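Local atomic coordinates of indole-3-pyruvate decarboxylase (Azospirillum brasilense, PDB entry 2NXW), a protein that uses thiamine diphosphate and a metal ion to decarboxylate indole-3-pyruvate to indole-3-acetaldehyde, a step in auxin biosynthesis. Residues D76-Y81 / Q435-G440; V71-D76 / G427-I432; F405-M408 / G414-A417; R29-R34 / P112-S117. All coordinates share one frame; numbering follows the deposited sequence.

Interaction 1 of 4, residues D76-Y81 / Q435-G440; sequences DAAARY and QCVSGG
Tyr81, late in helix 68-82, lies across Val437 and Ser438 near the C-terminal end of helix 427-437. Helix packs on helix here between the N-terminal and C-terminal alpha/beta cofactor-binding domains of one chain. CG of Tyr81 stands anti to the backbone N (chi1 -170°), which carries the side chain out to the neighbouring helix. Starting at the root, CB lies 4.2 Å from CG2 of Val437, and CD2 of the ring approaches that same methyl at 4.0 Å. Farther along, CE2 comes to 3.8 Å from CA of Ser438, and CZ to 3.6 Å from its CB. The tyrosine and the valine thus run past each other in opposite senses. CG2 of Val437 is shared between Tyr81 and Ala78, which lie about a turn apart, while CG1 rests 4.1 Å from CB of Ala78. Were Tyr81 replaced by an alanine, Val437 CG2 and the CA and CB of Ser438 would lose the ring against which they rest, and a gap would probably open beside Val437 and Ser438. Arg80 faces another way and pairs with Asp76 and Glu109. At its tip, Tyr81 meets carbon rather than the serine hydroxyl: OH is 3.5 Å from CB of Ser438 but 4.7 Å from OG of Ser438, which is hydrogen-bonded to Lys441 O.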
loop_
_atom_site.group_PDB
_atom_site.type_symbol
_atom_site.label_atom_id
_atom_site.label_comp_id
_atom_site.label_asym_id
_atom_site.label_seq_id
_atom_site.Cartn_x
_atom_site.Cartn_y
_atom_site.Cartn_z
ATOM N N ASP A 76 18.663 -20.304 -12.421
ATOM C CA ASP A 76 18.291 -20.740 -11.085
ATOM C C ASP A 76 18.801 -22.172 -10.883
ATOM O O ASP A 76 19.440 -22.488 -9.884
ATOM C CB ASP A 76 16.761 -20.677 -10.968
ATOM C CG ASP A 76 16.247 -21.059 -9.592
ATOM O OD1 ASP A 76 17.049 -21.404 -8.699
ATOM O OD2 ASP A 76 15.010 -21.002 -9.410
ATOM N N ALA A 77 18.516 -23.047 -11.843
ATOM C CA ALA A 77 18.957 -24.434 -11.750
ATOM C C ALA A 77 20.475 -24.567 -11.644
ATOM O O ALA A 77 20.965 -25.420 -10.905
ATOM C CB ALA A 77 18.450 -25.217 -12.947
ATOM N N ALA A 78 21.208 -23.754 -12.399
ATOM C CA ALA A 78 22.670 -23.792 -12.351
ATOM C C ALA A 78 23.154 -23.389 -10.962
ATOM O O ALA A 78 24.101 -23.980 -10.416
ATOM C CB ALA A 78 23.251 -22.865 -13.406
ATOM N N ALA A 79 22.498 -22.392 -10.377
ATOM C CA ALA A 79 22.865 -21.934 -9.043
ATOM C C ALA A 79 22.618 -23.051 -8.040
ATOM O O ALA A 79 23.460 -23.347 -7.195
ATOM C CB ALA A 79 22.044 -20.700 -8.666
ATOM N N ARG A 80 21.460 -23.692 -8.142
ATOM C CA ARG A 80 21.123 -24.767 -7.226
ATOM C C ARG A 80 22.040 -25.965 -7.397
ATOM O O ARG A 80 22.430 -26.596 -6.416
ATOM C CB ARG A 80 19.682 -25.225 -7.462
ATOM C CG ARG A 80 18.647 -24.165 -7.186
ATOM C CD ARG A 80 17.237 -24.743 -7.280
ATOM N NE ARG A 80 16.245 -23.689 -7.425
ATOM C CZ ARG A 80 14.966 -23.810 -7.087
ATOM N NH1 ARG A 80 14.519 -24.944 -6.560
ATOM N NH2 ARG A 80 14.130 -22.809 -7.309
ATOM N N TYR A 81 22.382 -26.282 -8.642
ATOM C CA TYR A 81 23.208 -27.442 -8.917
ATOM C C TYR A 81 24.565 -27.398 -8.226
ATOM O O TYR A 81 25.001 -28.393 -7.644
ATOM C CB TYR A 81 23.416 -27.602 -10.428
ATOM C CG TYR A 81 24.065 -28.922 -10.805
ATOM C CD1 TYR A 81 23.293 -30.068 -11.014
ATOM C CD2 TYR A 81 25.453 -29.037 -10.895
ATOM C CE1 TYR A 81 23.889 -31.305 -11.302
ATOM C CE2 TYR A 81 26.057 -30.264 -11.180
ATOM C CZ TYR A 81 25.268 -31.393 -11.381
ATOM O OH TYR A 81 25.853 -32.613 -11.634
ATOM N N GLN A 435 22.158 -29.414 -16.602
ATOM C CA GLN A 435 23.071 -30.207 -17.412
ATOM C C GLN A 435 24.148 -29.346 -18.079
ATOM O O GLN A 435 25.260 -29.823 -18.324
ATOM C CB GLN A 435 22.304 -31.065 -18.432
ATOM C CG GLN A 435 23.230 -32.144 -19.034
ATOM C CD GLN A 435 22.529 -33.352 -19.633
ATOM O OE1 GLN A 435 23.119 -34.068 -20.467
ATOM N NE2 GLN A 435 21.299 -33.610 -19.217
ATOM N N CYS A 436 23.853 -28.077 -18.357
ATOM C CA CYS A 436 24.879 -27.225 -18.961
ATOM C C CYS A 436 26.085 -27.086 -18.035
ATOM O O CYS A 436 27.209 -26.908 -18.513
ATOM C CB CYS A 436 24.336 -25.828 -19.279
ATOM S SG CYS A 436 23.309 -25.745 -20.760
ATOM N N VAL A 437 25.869 -27.173 -16.726
ATOM C CA VAL A 437 26.975 -27.031 -15.779
ATOM C C VAL A 437 27.363 -28.320 -15.061
ATOM O O VAL A 437 28.214 -28.298 -14.172
ATOM C CB VAL A 437 26.657 -25.933 -14.711
ATOM C CG1 VAL A 437 26.361 -24.607 -15.412
ATOM C CG2 VAL A 437 25.477 -26.350 -13.815
ATOM N N SER A 438 26.784 -29.446 -15.473
ATOM C CA SER A 438 27.036 -30.731 -14.821
ATOM C C SER A 438 28.243 -31.534 -15.296
ATOM O O SER A 438 28.462 -32.649 -14.824
ATOM C CB SER A 438 25.794 -31.607 -14.949
ATOM O OG SER A 438 25.703 -32.108 -16.273
ATOM N N GLY A 439 29.012 -30.985 -16.227
ATOM C CA GLY A 439 30.188 -31.708 -16.683
ATOM C C GLY A 439 29.865 -33.082 -17.220
ATOM O O GLY A 439 30.546 -34.068 -16.905
ATOM N N GLY A 440 28.809 -33.140 -18.025
ATOM C CA GLY A 440 28.393 -34.387 -18.643
ATOM C C GLY A 440 27.459 -35.304 -17.869
ATOM O O GLY A 440 26.998 -36.307 -18.425
#

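Interaction 2 of 4, residues V71-D76 / G427-I432; sequences VGFAAD and GVPAGI
Where Ala74 faces Pro429 and Ala430, the helical segments 71-76 and 427-432 approach to 7.2 Å between their axes and cross at -49°, with CA of Ala74 only 4.8 Å from CA of Ala430. The small alanines at the crossing are consistent with so close an approach, which lets backbone touch backbone. CA of Ala74 lies 3.6 Å from the carbonyl O of Pro429, and its CB 3.7 Å from that same oxygen. In return, O of Phe73 comes to 4.1 Å from CA of Ala430. Among the side chains, Phe73 and Pro429 lie alongside each other and point the same way. They meet mainly at their roots, CB of Phe73 being 3.6 Å from CB of Pro429. Phe73 holds CG anti to its carbonyl carbon (chi1 -67°), and its ring then rises beside the pyrrolidine, CD2 coming to 4.2 Å from CG of Pro429. The Phe73 side chain also touches Asn101 and Ala102 of helix 100-108, and Pro429 packs on Ala70. The proline costs its helix little, since it sits in the first turn, where no i-4 carbonyl awaits an amide hydrogen. The Phe73 side chain is about 7 Å from a bound thiamine diphosphate. With carbon meeting carbon, and carbonyls meeting CH groups, the join of the two cofactor-binding domains relies here on close fit rather than on directional bonds.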
loop_
_atom_site.group_PDB
_atom_site.type_symbol
_atom_site.label_atom_id
_atom_site.label_comp_id
_atom_site.label_asym_id
_atom_site.label_seq_id
_atom_site.Cartn_x
_atom_site.Cartn_y
_atom_site.Cartn_z
ATOM N N VAL A 71 15.510 -18.743 -19.501
ATOM C CA VAL A 71 16.794 -18.145 -19.115
ATOM C C VAL A 71 16.853 -18.074 -17.589
ATOM O O VAL A 71 17.845 -18.462 -16.960
ATOM C CB VAL A 71 16.933 -16.727 -19.699
ATOM C CG1 VAL A 71 18.156 -16.011 -19.106
ATOM C CG2 VAL A 71 17.064 -16.817 -21.225
ATOM N N GLY A 72 15.766 -17.594 -16.987
ATOM C CA GLY A 72 15.701 -17.480 -15.542
ATOM C C GLY A 72 15.716 -18.823 -14.833
ATOM O O GLY A 72 16.443 -19.013 -13.853
ATOM N N PHE A 73 14.918 -19.767 -15.328
ATOM C CA PHE A 73 14.870 -21.091 -14.718
ATOM C C PHE A 73 16.210 -21.830 -14.835
ATOM O O PHE A 73 16.623 -22.523 -13.900
ATOM C CB PHE A 73 13.779 -21.950 -15.377
ATOM C CG PHE A 73 12.359 -21.471 -15.125
ATOM C CD1 PHE A 73 11.940 -21.084 -13.848
ATOM C CD2 PHE A 73 11.423 -21.490 -16.160
ATOM C CE1 PHE A 73 10.600 -20.726 -13.610
ATOM C CE2 PHE A 73 10.087 -21.141 -15.935
ATOM C CZ PHE A 73 9.673 -20.759 -14.661
ATOM N N ALA A 74 16.866 -21.698 -15.989
ATOM C CA ALA A 74 18.149 -22.355 -16.215
ATOM C C ALA A 74 19.201 -21.763 -15.282
ATOM O O ALA A 74 19.973 -22.504 -14.686
ATOM C CB ALA A 74 18.578 -22.181 -17.665
ATOM N N ALA A 75 19.208 -20.436 -15.139
ATOM C CA ALA A 75 20.185 -19.794 -14.250
ATOM C C ALA A 75 19.936 -20.229 -12.805
ATOM O O ALA A 75 20.876 -20.478 -12.039
ATOM C CB ALA A 75 20.091 -18.276 -14.372
ATOM N N ASP A 76 18.663 -20.304 -12.421
ATOM C CA ASP A 76 18.291 -20.740 -11.085
ATOM C C ASP A 76 18.801 -22.172 -10.883
ATOM O O ASP A 76 19.440 -22.488 -9.884
ATOM C CB ASP A 76 16.761 -20.677 -10.968
ATOM C CG ASP A 76 16.247 -21.059 -9.592
ATOM O OD1 ASP A 76 17.049 -21.404 -8.699
ATOM O OD2 ASP A 76 15.010 -21.002 -9.410
ATOM N N GLY A 427 10.561 -27.180 -14.936
ATOM C CA GLY A 427 11.164 -28.468 -15.237
ATOM C C GLY A 427 12.179 -28.663 -16.336
ATOM O O GLY A 427 13.350 -28.977 -16.069
ATOM N N VAL A 428 11.731 -28.521 -17.569
ATOM C CA VAL A 428 12.623 -28.721 -18.698
ATOM C C VAL A 428 13.775 -27.709 -18.686
ATOM O O VAL A 428 14.931 -28.099 -18.815
ATOM C CB VAL A 428 11.817 -28.713 -20.020
ATOM C CG1 VAL A 428 12.746 -28.611 -21.222
ATOM C CG2 VAL A 428 10.998 -30.021 -20.118
ATOM N N PRO A 429 13.486 -26.406 -18.522
ATOM C CA PRO A 429 14.579 -25.424 -18.493
ATOM C C PRO A 429 15.556 -25.678 -17.351
ATOM O O PRO A 429 16.752 -25.424 -17.496
ATOM C CB PRO A 429 13.864 -24.095 -18.319
ATOM C CG PRO A 429 12.541 -24.326 -19.008
ATOM C CD PRO A 429 12.173 -25.743 -18.652
ATOM N N ALA A 430 15.066 -26.161 -16.211
ATOM C CA ALA A 430 15.963 -26.430 -15.087
ATOM C C ALA A 430 16.860 -27.618 -15.436
ATOM O O ALA A 430 18.051 -27.610 -15.125
ATOM C CB ALA A 430 15.162 -26.718 -13.820
ATOM N N GLY A 431 16.297 -28.640 -16.075
ATOM C CA GLY A 431 17.110 -29.781 -16.459
ATOM C C GLY A 431 18.191 -29.324 -17.424
ATOM O O GLY A 431 19.332 -29.786 -17.359
ATOM N N ILE A 432 17.831 -28.416 -18.321
ATOM C CA ILE A 432 18.782 -27.892 -19.301
ATOM C C ILE A 432 19.876 -27.072 -18.605
ATOM O O ILE A 432 21.071 -27.262 -18.869
ATOM C CB ILE A 432 18.039 -27.040 -20.363
ATOM C CG1 ILE A 432 17.271 -27.965 -21.313
ATOM C CG2 ILE A 432 19.020 -26.135 -21.109
ATOM C CD1 ILE A 432 16.256 -27.248 -22.188
#

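Interaction 3 of 4, residues F405-M408 / G414-A417; sequences FTAM and GLMA
Leu415 reaches from strand 415-416 to Ala407 and Met408 near the C-terminal end of helix 402-407, packing helix against strand within the beta-alpha-beta unit of strand 395-398, helix 402-407 and strand 415-416. The contacts across the pair are all apolar, and the forked end of the leucine makes them. One prong, CD1, lies 4.0 Å from CB of Ala407, which itself points at the strand. The other prong, CD2, meets sulfur, with SD of Met408 at 4.1 Å. With CG anti to the backbone N (chi1 174°) the leucine extends toward the helix, and its two methyls diverge to Ala407 and Met408. Met408 arrives less directly. Its CB leaves the backbone heading away from the strand, but bends at chi2 (-63°) and chi3 (-69°) fold the chain round, and the Met408 side chain crosses that of Leu415 at about a right angle. The strand's backbone supplies hydrogen bonds of its own: Gly414 and Met416 bond to Ile396, and Met416 also to Ala398. These join it to strand 395-398, and within this chain it is an outermost strand of the parallel sheet. Phe405 turns elsewhere and makes edge-to-face pairs with Phe305 and Phe552. Between helix and strand, then, the chemistry is soft and without direction: two methyls set against a methyl and a polarisable sulfur, while sheet hydrogen bonds fix where the leucine stands.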
loop_
_atom_site.group_PDB
_atom_site.type_symbol
_atom_site.label_atom_id
_atom_site.label_comp_id
_atom_site.label_asym_id
_atom_site.label_seq_id
_atom_site.Cartn_x
_atom_site.Cartn_y
_atom_site.Cartn_z
ATOM N N PHE A 405 5.152 -34.996 -7.396
ATOM C CA PHE A 405 4.693 -35.927 -6.376
ATOM C C PHE A 405 5.215 -37.341 -6.651
ATOM O O PHE A 405 5.498 -38.094 -5.718
ATOM C CB PHE A 405 3.161 -35.888 -6.308
ATOM C CG PHE A 405 2.623 -34.638 -5.673
ATOM C CD1 PHE A 405 2.185 -34.643 -4.352
ATOM C CD2 PHE A 405 2.590 -33.440 -6.378
ATOM C CE1 PHE A 405 1.724 -33.474 -3.741
ATOM C CE2 PHE A 405 2.135 -32.258 -5.777
ATOM C CZ PHE A 405 1.698 -32.280 -4.447
ATOM N N THR A 406 5.369 -37.684 -7.926
ATOM C CA THR A 406 5.893 -38.983 -8.320
ATOM C C THR A 406 7.402 -39.030 -8.063
ATOM O O THR A 406 7.932 -40.047 -7.607
ATOM C CB THR A 406 5.649 -39.241 -9.801
ATOM O OG1 THR A 406 4.246 -39.119 -10.081
ATOM C CG2 THR A 406 6.094 -40.648 -10.166
ATOM N N ALA A 407 8.090 -37.925 -8.349
ATOM C CA ALA A 407 9.539 -37.856 -8.143
ATOM C C ALA A 407 9.923 -38.052 -6.684
ATOM O O ALA A 407 11.037 -38.501 -6.395
ATOM C CB ALA A 407 10.076 -36.523 -8.660
ATOM N N MET A 408 9.019 -37.724 -5.763
ATOM C CA MET A 408 9.314 -37.916 -4.344
ATOM C C MET A 408 9.596 -39.392 -4.065
ATOM O O MET A 408 10.268 -39.722 -3.083
ATOM C CB MET A 408 8.137 -37.453 -3.474
ATOM C CG MET A 408 7.868 -35.951 -3.494
ATOM S SD MET A 408 9.258 -34.995 -2.831
ATOM C CE MET A 408 9.190 -35.434 -1.112
ATOM N N GLY A 414 19.818 -36.174 -6.219
ATOM C CA GLY A 414 19.378 -34.809 -6.014
ATOM C C GLY A 414 18.055 -34.605 -6.741
ATOM O O GLY A 414 17.800 -35.246 -7.762
ATOM N N LEU A 415 17.215 -33.729 -6.199
ATOM C CA LEU A 415 15.915 -33.401 -6.788
ATOM C C LEU A 415 15.792 -31.886 -6.773
ATOM O O LEU A 415 15.902 -31.251 -5.720
ATOM C CB LEU A 415 14.774 -34.019 -5.976
ATOM C CG LEU A 415 13.352 -33.631 -6.409
ATOM C CD1 LEU A 415 13.117 -34.042 -7.872
ATOM C CD2 LEU A 415 12.334 -34.299 -5.484
ATOM N N MET A 416 15.558 -31.311 -7.943
ATOM C CA MET A 416 15.438 -29.869 -8.095
ATOM C C MET A 416 14.025 -29.595 -8.599
ATOM O O MET A 416 13.653 -30.073 -9.663
ATOM C CB MET A 416 16.475 -29.424 -9.122
ATOM C CG MET A 416 16.686 -27.972 -9.266
ATOM S SD MET A 416 17.857 -27.815 -10.625
ATOM C CE MET A 416 19.370 -28.317 -9.846
ATOM N N ALA A 417 13.232 -28.835 -7.851
ATOM C CA ALA A 417 11.852 -28.589 -8.277
ATOM C C ALA A 417 11.280 -27.402 -7.532
ATOM O O ALA A 417 11.812 -26.997 -6.496
ATOM C CB ALA A 417 11.004 -29.828 -7.989
#

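Interaction 4 of 4, residues R29-R34 / P112-S117; sequences RALKDR and PVVVIS
Leu31 meets Val114 and Ile116 through aliphatic groups alone, and the flat group nearby, the guanidinium of Arg34, is engaged at its edge. There NH1 donates in the guanidinium plane to O of Ala30, at 3.0 Å with an N-H...O angle of 159°. Seen from the acceptor, the donor is tilted 34° from the carbonyl plane. NE also pairs with Asp198 and NH2 with Gly196 O, so several bonds probably fix the rotation of the group as it closes the last turn of helix 23-33. The contact with the strand is separate from this group. With CG anti to the carbonyl carbon (chi1 -70°), Leu31 directs its fork at strand 113-119, where alternate residues face the helix. CD2 sits over the branched end of Val114, at 3.9 Å from CG2 and 4.2 Å from CG1 of that residue. CD1 turns to the next inward-facing side chain and meets Ile116 tip to tip, its distance to CD1 of Ile116 being 4.0 Å. Leu169 of helix 161-175 and Val87 of strand 86-90 also touch Leu31. This is helix-on-sheet packing in the N-terminal alpha/beta domain. The division of labour is clear: buried methyls hold the helix to the sheet by shape, while the polar bonds are kept at the helix end, where Arg34 reaches charge and carbonyl oxygens.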
loop_
_atom_site.group_PDB
_atom_site.type_symbol
_atom_site.label_atom_id
_atom_site.label_comp_id
_atom_site.label_asym_id
_atom_site.label_seq_id
_atom_site.Cartn_x
_atom_site.Cartn_y
_atom_site.Cartn_z
ATOM N N ARG A 29 34.139 -11.306 -14.674
ATOM C CA ARG A 29 35.222 -11.853 -13.862
ATOM C C ARG A 29 34.825 -11.948 -12.386
ATOM O O ARG A 29 35.166 -12.918 -11.715
ATOM C CB ARG A 29 36.491 -11.004 -14.025
ATOM C CG ARG A 29 37.146 -11.172 -15.390
ATOM C CD ARG A 29 38.402 -10.311 -15.533
ATOM N NE ARG A 29 39.010 -10.476 -16.854
ATOM C CZ ARG A 29 39.588 -11.595 -17.280
ATOM N NH1 ARG A 29 39.647 -12.660 -16.492
ATOM N NH2 ARG A 29 40.101 -11.655 -18.503
ATOM N N ALA A 30 34.104 -10.949 -11.883
ATOM C CA ALA A 30 33.652 -10.948 -10.494
ATOM C C ALA A 30 32.702 -12.126 -10.247
ATOM O O ALA A 30 32.717 -12.736 -9.176
ATOM C CB ALA A 30 32.945 -9.640 -10.172
ATOM N N LEU A 31 31.882 -12.438 -11.245
ATOM C CA LEU A 31 30.946 -13.552 -11.123
ATOM C C LEU A 31 31.717 -14.872 -11.117
ATOM O O LEU A 31 31.446 -15.755 -10.302
ATOM C CB LEU A 31 29.937 -13.521 -12.279
ATOM C CG LEU A 31 28.940 -12.359 -12.187
ATOM C CD1 LEU A 31 28.272 -12.116 -13.531
ATOM C CD2 LEU A 31 27.920 -12.665 -11.084
ATOM N N LYS A 32 32.688 -14.993 -12.015
ATOM C CA LYS A 32 33.497 -16.200 -12.080
ATOM C C LYS A 32 34.282 -16.384 -10.776
ATOM O O LYS A 32 34.426 -17.509 -10.286
ATOM C CB LYS A 32 34.451 -16.137 -13.275
ATOM C CG LYS A 32 35.250 -17.416 -13.454
ATOM C CD LYS A 32 36.162 -17.344 -14.651
ATOM C CE LYS A 32 36.936 -18.645 -14.801
ATOM N NZ LYS A 32 37.863 -18.617 -15.961
ATOM N N ASP A 33 34.772 -15.279 -10.207
ATOM C CA ASP A 33 35.519 -15.325 -8.942
ATOM C C ASP A 33 34.661 -15.895 -7.823
ATOM O O ASP A 33 35.167 -16.482 -6.865
ATOM C CB ASP A 33 35.958 -13.926 -8.485
ATOM C CG ASP A 33 37.027 -13.318 -9.359
ATOM O OD1 ASP A 33 37.772 -14.064 -10.030
ATOM O OD2 ASP A 33 37.125 -12.071 -9.348
ATOM N N ARG A 34 33.353 -15.697 -7.943
ATOM C CA ARG A 34 32.408 -16.160 -6.944
ATOM C C ARG A 34 31.773 -17.510 -7.256
ATOM O O ARG A 34 30.817 -17.919 -6.594
ATOM C CB ARG A 34 31.347 -15.084 -6.732
ATOM C CG ARG A 34 31.935 -13.848 -6.050
ATOM C CD ARG A 34 31.015 -12.641 -6.112
ATOM N NE ARG A 34 31.527 -11.549 -5.284
ATOM C CZ ARG A 34 32.555 -10.770 -5.608
ATOM N NH1 ARG A 34 33.194 -10.941 -6.762
ATOM N NH2 ARG A 34 32.964 -9.838 -4.750
ATOM N N PRO A 112 20.326 -17.686 -5.521
ATOM C CA PRO A 112 20.933 -16.430 -5.967
ATOM C C PRO A 112 21.179 -16.257 -7.452
ATOM O O PRO A 112 22.292 -16.487 -7.947
ATOM C CB PRO A 112 22.219 -16.375 -5.151
ATOM C CG PRO A 112 22.652 -17.791 -5.158
ATOM C CD PRO A 112 21.339 -18.561 -4.898
ATOM N N VAL A 113 20.134 -15.851 -8.158
ATOM C CA VAL A 113 20.242 -15.597 -9.581
ATOM C C VAL A 113 20.600 -14.133 -9.763
ATOM O O VAL A 113 19.913 -13.247 -9.249
ATOM C CB VAL A 113 18.908 -15.875 -10.328
ATOM C CG1 VAL A 113 19.007 -15.389 -11.770
ATOM C CG2 VAL A 113 18.596 -17.375 -10.294
ATOM N N VAL A 114 21.698 -13.889 -10.467
ATOM C CA VAL A 114 22.129 -12.527 -10.751
ATOM C C VAL A 114 21.509 -12.135 -12.088
ATOM O O VAL A 114 21.864 -12.679 -13.138
ATOM C CB VAL A 114 23.672 -12.434 -10.856
ATOM C CG1 VAL A 114 24.087 -11.010 -11.209
ATOM C CG2 VAL A 114 24.311 -12.869 -9.539
ATOM N N VAL A 115 20.553 -11.217 -12.042
ATOM C CA VAL A 115 19.890 -10.742 -13.245
ATOM C C VAL A 115 20.674 -9.550 -13.771
ATOM O O VAL A 115 20.920 -8.597 -13.028
ATOM C CB VAL A 115 18.456 -10.283 -12.928
ATOM C CG1 VAL A 115 17.787 -9.700 -14.187
ATOM C CG2 VAL A 115 17.658 -11.462 -12.385
ATOM N N ILE A 116 21.072 -9.615 -15.037
ATOM C CA ILE A 116 21.821 -8.529 -15.664
ATOM C C ILE A 116 21.008 -8.061 -16.856
ATOM O O ILE A 116 20.827 -8.805 -17.820
ATOM C CB ILE A 116 23.198 -9.002 -16.187
ATOM C CG1 ILE A 116 23.983 -9.670 -15.062
ATOM C CG2 ILE A 116 23.987 -7.798 -16.742
ATOM C CD1 ILE A 116 25.293 -10.281 -15.525
ATOM N N SER A 117 20.499 -6.835 -16.794
ATOM C CA SER A 117 19.718 -6.306 -17.904
ATOM C C SER A 117 20.419 -5.179 -18.627
ATOM O O SER A 117 21.033 -4.315 -18.001
ATOM C CB SER A 117 18.364 -5.760 -17.424
ATOM O OG SER A 117 17.614 -5.226 -18.510
#

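How the interactions relate
Interactions 1 and 2 hold the same two helices, 68-82 and 427-437, and share Asp76; together they trace one interface between domains. Interaction 2 is fully buried and close to the cofactor, and brings backbone against alanine as well as Phe73 against Pro429, whereas interaction 1 is partly buried and relies on Tyr81 and Val437. Interactions 3 and 4 are buried packings of helix on sheet, one in each cofactor-binding domain, about 27 Å apart between centres. Each nevertheless adjoins helix 68-82: Met416 of interaction 3 packs against Ala77 and Arg80, and Val113 of interaction 4 against Asp76. No hydrogen bond or salt bridge crosses any of the four pairs; charged partners appear only beside them.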